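Local coordinates for hemolysin II regulatory protein (Bacillus cereus, PDB 2JJ7), which probably binds DNA as a transcriptional regulator of the TetR family, with a predicted helix-turn-helix motif near its N-terminus, at residues Gly63-Leu72 against Tyr121-Ile132. Sequence-based numbering, arbitrary orientation.
Sequences GLANELPNFL and YFIGSFEQLKEI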
loop_
_atom_site.group_PDB
_atom_site.type_symbol
_atom_site.label_atom_id
_atom_site.label_comp_id
_atom_site.label_asym_id
_atom_site.label_seq_id
_atom_site.Cartn_x
_atom_site.Cartn_y
_atom_site.Cartn_z
ATOM N N GLY B 63 2.765 19.439 8.379
ATOM C CA GLY B 63 2.358 19.140 7.009
ATOM C C GLY B 63 3.032 20.111 6.051
ATOM O O GLY B 63 4.053 20.727 6.383
ATOM N N LEU B 64 2.454 20.271 4.867
ATOM C CA LEU B 64 2.966 21.215 3.885
ATOM C C LEU B 64 2.833 22.679 4.339
ATOM O O LEU B 64 1.790 23.088 4.857
ATOM C CB LEU B 64 2.262 20.981 2.542
ATOM C CG LEU B 64 2.321 19.510 2.092
ATOM C CD1 LEU B 64 1.321 19.229 0.983
ATOM C CD2 LEU B 64 3.743 19.103 1.685
ATOM N N ALA B 65 3.896 23.459 4.146
ATOM C CA ALA B 65 3.879 24.884 4.468
ATOM C C ALA B 65 2.846 25.647 3.632
ATOM O O ALA B 65 2.258 26.635 4.092
ATOM C CB ALA B 65 5.257 25.483 4.274
ATOM N N ASN B 66 2.638 25.173 2.404
ATOM C CA ASN B 66 1.719 25.784 1.440
ATOM C C ASN B 66 1.177 24.706 0.526
ATOM O O ASN B 66 1.842 23.696 0.288
ATOM C CB ASN B 66 2.450 26.789 0.552
ATOM C CG ASN B 66 3.411 27.669 1.325
ATOM O OD1 ASN B 66 2.992 28.584 2.037
ATOM N ND2 ASN B 66 4.713 27.390 1.193
ATOM N N GLU B 67 -0.019 24.927 -0.001
ATOM C CA GLU B 67 -0.548 24.072 -1.060
ATOM C C GLU B 67 0.493 23.981 -2.174
ATOM O O GLU B 67 1.135 24.974 -2.517
ATOM C CB GLU B 67 -1.877 24.609 -1.575
ATOM C CG GLU B 67 -2.902 24.778 -0.456
ATOM C CD GLU B 67 -4.331 24.850 -0.954
ATOM O OE1 GLU B 67 -4.552 25.345 -2.088
ATOM O OE2 GLU B 67 -5.231 24.407 -0.200
ATOM N N LEU B 68 0.708 22.780 -2.696
ATOM C CA LEU B 68 1.742 22.605 -3.708
ATOM C C LEU B 68 1.254 23.136 -5.048
ATOM O O LEU B 68 0.050 23.117 -5.310
ATOM C CB LEU B 68 2.171 21.134 -3.795
ATOM C CG LEU B 68 2.787 20.562 -2.505
ATOM C CD1 LEU B 68 2.990 19.086 -2.666
ATOM C CD2 LEU B 68 4.107 21.264 -2.142
ATOM N N PRO B 69 2.182 23.615 -5.900
ATOM C CA PRO B 69 1.775 24.003 -7.258
ATOM C C PRO B 69 1.261 22.775 -8.003
ATOM O O PRO B 69 1.568 21.662 -7.598
ATOM C CB PRO B 69 3.085 24.485 -7.900
ATOM C CG PRO B 69 4.179 23.786 -7.119
ATOM C CD PRO B 69 3.645 23.713 -5.707
ATOM N N ASN B 70 0.469 22.978 -9.056
ATOM C CA ASN B 70 0.028 21.875 -9.889
ATOM C C ASN B 70 1.239 21.331 -10.626
ATOM O O ASN B 70 1.804 22.027 -11.471
ATOM C CB ASN B 70 -1.027 22.356 -10.890
ATOM C CG ASN B 70 -1.670 21.214 -11.645
ATOM O OD1 ASN B 70 -1.294 20.916 -12.781
ATOM N ND2 ASN B 70 -2.635 20.550 -11.009
ATOM N N PHE B 71 1.654 20.107 -10.305
ATOM C CA PHE B 71 2.872 19.558 -10.910
ATOM C C PHE B 71 2.831 19.337 -12.419
ATOM O O PHE B 71 3.875 19.448 -13.073
ATOM C CB PHE B 71 3.355 18.299 -10.193
ATOM C CG PHE B 71 3.810 18.553 -8.782
ATOM C CD1 PHE B 71 4.932 19.332 -8.526
ATOM C CD2 PHE B 71 3.109 18.025 -7.707
ATOM C CE1 PHE B 71 5.348 19.581 -7.203
ATOM C CE2 PHE B 71 3.524 18.270 -6.381
ATOM C CZ PHE B 71 4.642 19.052 -6.143
ATOM N N LEU B 72 1.649 19.034 -12.971
ATOM C CA LEU B 72 1.488 18.872 -14.426
ATOM C C LEU B 72 1.727 20.179 -15.166
ATOM O O LEU B 72 2.440 20.211 -16.169
ATOM C CB LEU B 72 0.104 18.313 -14.795
ATOM C CG LEU B 72 -0.176 16.812 -14.803
ATOM C CD1 LEU B 72 -1.626 16.543 -15.188
ATOM C CD2 LEU B 72 0.757 16.083 -15.761
ATOM N N TYR B 121 -3.420 20.886 4.479
ATOM C CA TYR B 121 -2.076 20.702 5.018
ATOM C C TYR B 121 -1.296 19.476 4.515
ATOM O O TYR B 121 -0.128 19.303 4.849
ATOM C CB TYR B 121 -2.123 20.750 6.532
ATOM C CG TYR B 121 -2.761 22.021 7.053
ATOM C CD1 TYR B 121 -3.966 21.983 7.738
ATOM C CD2 TYR B 121 -2.170 23.267 6.823
ATOM C CE1 TYR B 121 -4.552 23.159 8.224
ATOM C CE2 TYR B 121 -2.746 24.439 7.292
ATOM C CZ TYR B 121 -3.934 24.381 7.988
ATOM O OH TYR B 121 -4.498 25.547 8.446
ATOM N N PHE B 122 -1.928 18.636 3.705
ATOM C CA PHE B 122 -1.228 17.481 3.132
ATOM C C PHE B 122 -2.031 16.780 2.041
ATOM O O PHE B 122 -1.612 16.725 0.885
ATOM C CB PHE B 122 -0.825 16.458 4.218
ATOM C CG PHE B 122 0.129 15.409 3.717
ATOM C CD1 PHE B 122 1.501 15.607 3.805
ATOM C CD2 PHE B 122 -0.349 14.246 3.102
ATOM C CE1 PHE B 122 2.399 14.649 3.318
ATOM C CE2 PHE B 122 0.529 13.282 2.603
ATOM C CZ PHE B 122 1.913 13.487 2.709
ATOM N N ILE B 123 -3.191 16.255 2.419
ATOM C CA ILE B 123 -3.955 15.367 1.545
ATOM C C ILE B 123 -4.410 16.040 0.243
ATOM O O ILE B 123 -4.424 15.393 -0.816
ATOM C CB ILE B 123 -5.137 14.721 2.299
ATOM C CG1 ILE B 123 -4.611 13.702 3.303
ATOM C CG2 ILE B 123 -6.127 14.043 1.323
ATOM C CD1 ILE B 123 -5.547 13.414 4.489
ATOM N N GLY B 124 -4.790 17.321 0.328
ATOM C CA GLY B 124 -5.242 18.074 -0.842
ATOM C C GLY B 124 -4.219 18.027 -1.965
ATOM O O GLY B 124 -4.558 17.729 -3.113
ATOM N N SER B 125 -2.959 18.297 -1.629
ATOM C CA SER B 125 -1.880 18.307 -2.605
ATOM C C SER B 125 -1.477 16.889 -3.024
ATOM O O SER B 125 -1.123 16.648 -4.191
ATOM C CB SER B 125 -0.669 19.051 -2.055
ATOM O OG SER B 125 -0.958 20.430 -1.880
ATOM N N PHE B 126 -1.547 15.958 -2.070
ATOM C CA PHE B 126 -1.297 14.545 -2.336
ATOM C C PHE B 126 -2.270 13.991 -3.390
ATOM O O PHE B 126 -1.911 13.121 -4.185
ATOM C CB PHE B 126 -1.349 13.725 -1.026
ATOM C CG PHE B 126 -0.687 12.371 -1.135
ATOM C CD1 PHE B 126 -1.446 11.224 -1.333
ATOM C CD2 PHE B 126 0.708 12.245 -1.069
ATOM C CE1 PHE B 126 -0.834 9.965 -1.458
ATOM C CE2 PHE B 126 1.337 10.979 -1.178
ATOM C CZ PHE B 126 0.568 9.838 -1.369
ATOM N N GLU B 127 -3.497 14.504 -3.390
ATOM C CA GLU B 127 -4.534 14.098 -4.362
ATOM C C GLU B 127 -4.258 14.496 -5.832
ATOM O O GLU B 127 -5.037 14.167 -6.724
ATOM C CB GLU B 127 -5.898 14.613 -3.926
ATOM C CG GLU B 127 -6.559 13.683 -2.928
ATOM C CD GLU B 127 -7.870 14.204 -2.390
ATOM O OE1 GLU B 127 -8.291 15.313 -2.780
ATOM O OE2 GLU B 127 -8.480 13.494 -1.560
ATOM N N GLN B 128 -3.155 15.201 -6.076
ATOM C CA GLN B 128 -2.754 15.518 -7.446
ATOM C C GLN B 128 -2.362 14.252 -8.206
ATOM O O GLN B 128 -2.347 14.251 -9.427
ATOM C CB GLN B 128 -1.575 16.474 -7.475
ATOM C CG GLN B 128 -1.917 17.934 -7.340
ATOM C CD GLN B 128 -0.715 18.803 -7.647
ATOM O OE1 GLN B 128 -0.073 18.642 -8.688
ATOM N NE2 GLN B 128 -0.391 19.717 -6.740
ATOM N N LEU B 129 -2.043 13.186 -7.479
ATOM C CA LEU B 129 -1.569 11.950 -8.092
ATOM C C LEU B 129 -2.444 11.416 -9.228
ATOM O O LEU B 129 -1.936 11.072 -10.295
ATOM C CB LEU B 129 -1.395 10.881 -7.020
ATOM C CG LEU B 129 -0.860 9.529 -7.484
ATOM C CD1 LEU B 129 0.505 9.690 -8.223
ATOM C CD2 LEU B 129 -0.787 8.579 -6.272
ATOM N N LYS B 130 -3.751 11.325 -8.985
ATOM C CA LYS B 130 -4.703 10.867 -10.003
ATOM C C LYS B 130 -4.506 11.534 -11.359
ATOM O O LYS B 130 -4.350 10.837 -12.362
ATOM C CB LYS B 130 -6.157 11.054 -9.554
ATOM C CG LYS B 130 -7.148 10.444 -10.555
ATOM C CD LYS B 130 -8.563 10.393 -10.017
ATOM C CE LYS B 130 -9.484 9.667 -10.998
ATOM N NZ LYS B 130 -10.937 9.857 -10.696
ATOM N N GLU B 131 -4.519 12.869 -11.399
ATOM C CA GLU B 131 -4.404 13.567 -12.691
ATOM C C GLU B 131 -3.051 13.330 -13.375
ATOM O O GLU B 131 -2.994 13.210 -14.579
ATOM C CB GLU B 131 -4.745 15.058 -12.595
ATOM C CG GLU B 131 -3.766 15.913 -11.811
ATOM C CD GLU B 131 -3.949 17.402 -12.106
ATOM O OE1 GLU B 131 -5.016 17.784 -12.612
ATOM O OE2 GLU B 131 -3.022 18.190 -11.841
ATOM N N ILE B 132 -1.980 13.223 -12.594
ATOM C CA ILE B 132 -0.655 12.926 -13.150
ATOM C C ILE B 132 -0.654 11.566 -13.868
ATOM O O ILE B 132 -0.121 11.425 -14.981
ATOM C CB ILE B 132 0.426 12.943 -12.051
ATOM C CG1 ILE B 132 0.580 14.358 -11.481
ATOM C CG2 ILE B 132 1.759 12.508 -12.625
ATOM C CD1 ILE B 132 1.535 14.450 -10.254
HETATM O O HOH W 1 -1.866 21.168 -4.803
HETATM O O HOH W 2 -0.575 17.844 -11.249
#
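Gln128 reaches across to the 63-72 segment, a loop that ends in the first turn of helix 71-74, and shows how one side-chain amide can clasp a peptide chain. Its CB leaves the backbone toward that segment, CG lies anti to the carbonyl carbon (chi1 -83°), and the extended chain beyond carries Gln128 CD to within 3.7 Å of Pro69 O. At the tip the amide splits its duties. Gln128 NE2 donates to Pro69 O at 2.9 Å, approaching from above that carbonyl's plane, and a second donation goes to a water shared with Leu68 O and Ser125 OG. Gln128 OE1 accepts the N-H of Phe71 N at 2.8 Å, in plane on a lone pair and nearly straight (169°). It also takes a hydrogen from a second water, which bridges to Leu72 N and Glu131 OE2, and these bonds together fix the amide's rotation. Phe71 CD2 passes 3.4 Å from Gln128 OE1, the ring tilted only 30° from the amide.

The same logic recurs at Ser125, whose OG accepts Leu68 N in a practically linear bond of 3.0 Å; a backbone bond joins Leu64 N to Tyr121 O. The loop leaving helix 51-62 is thus held to helix 123-126 and the turn after it, with Leu72 against Glu131 and Ile132 of helix 129-138, while Phe90 of helix 79-96 touches Leu68 and packs edge-to-face with Phe122 and Phe126.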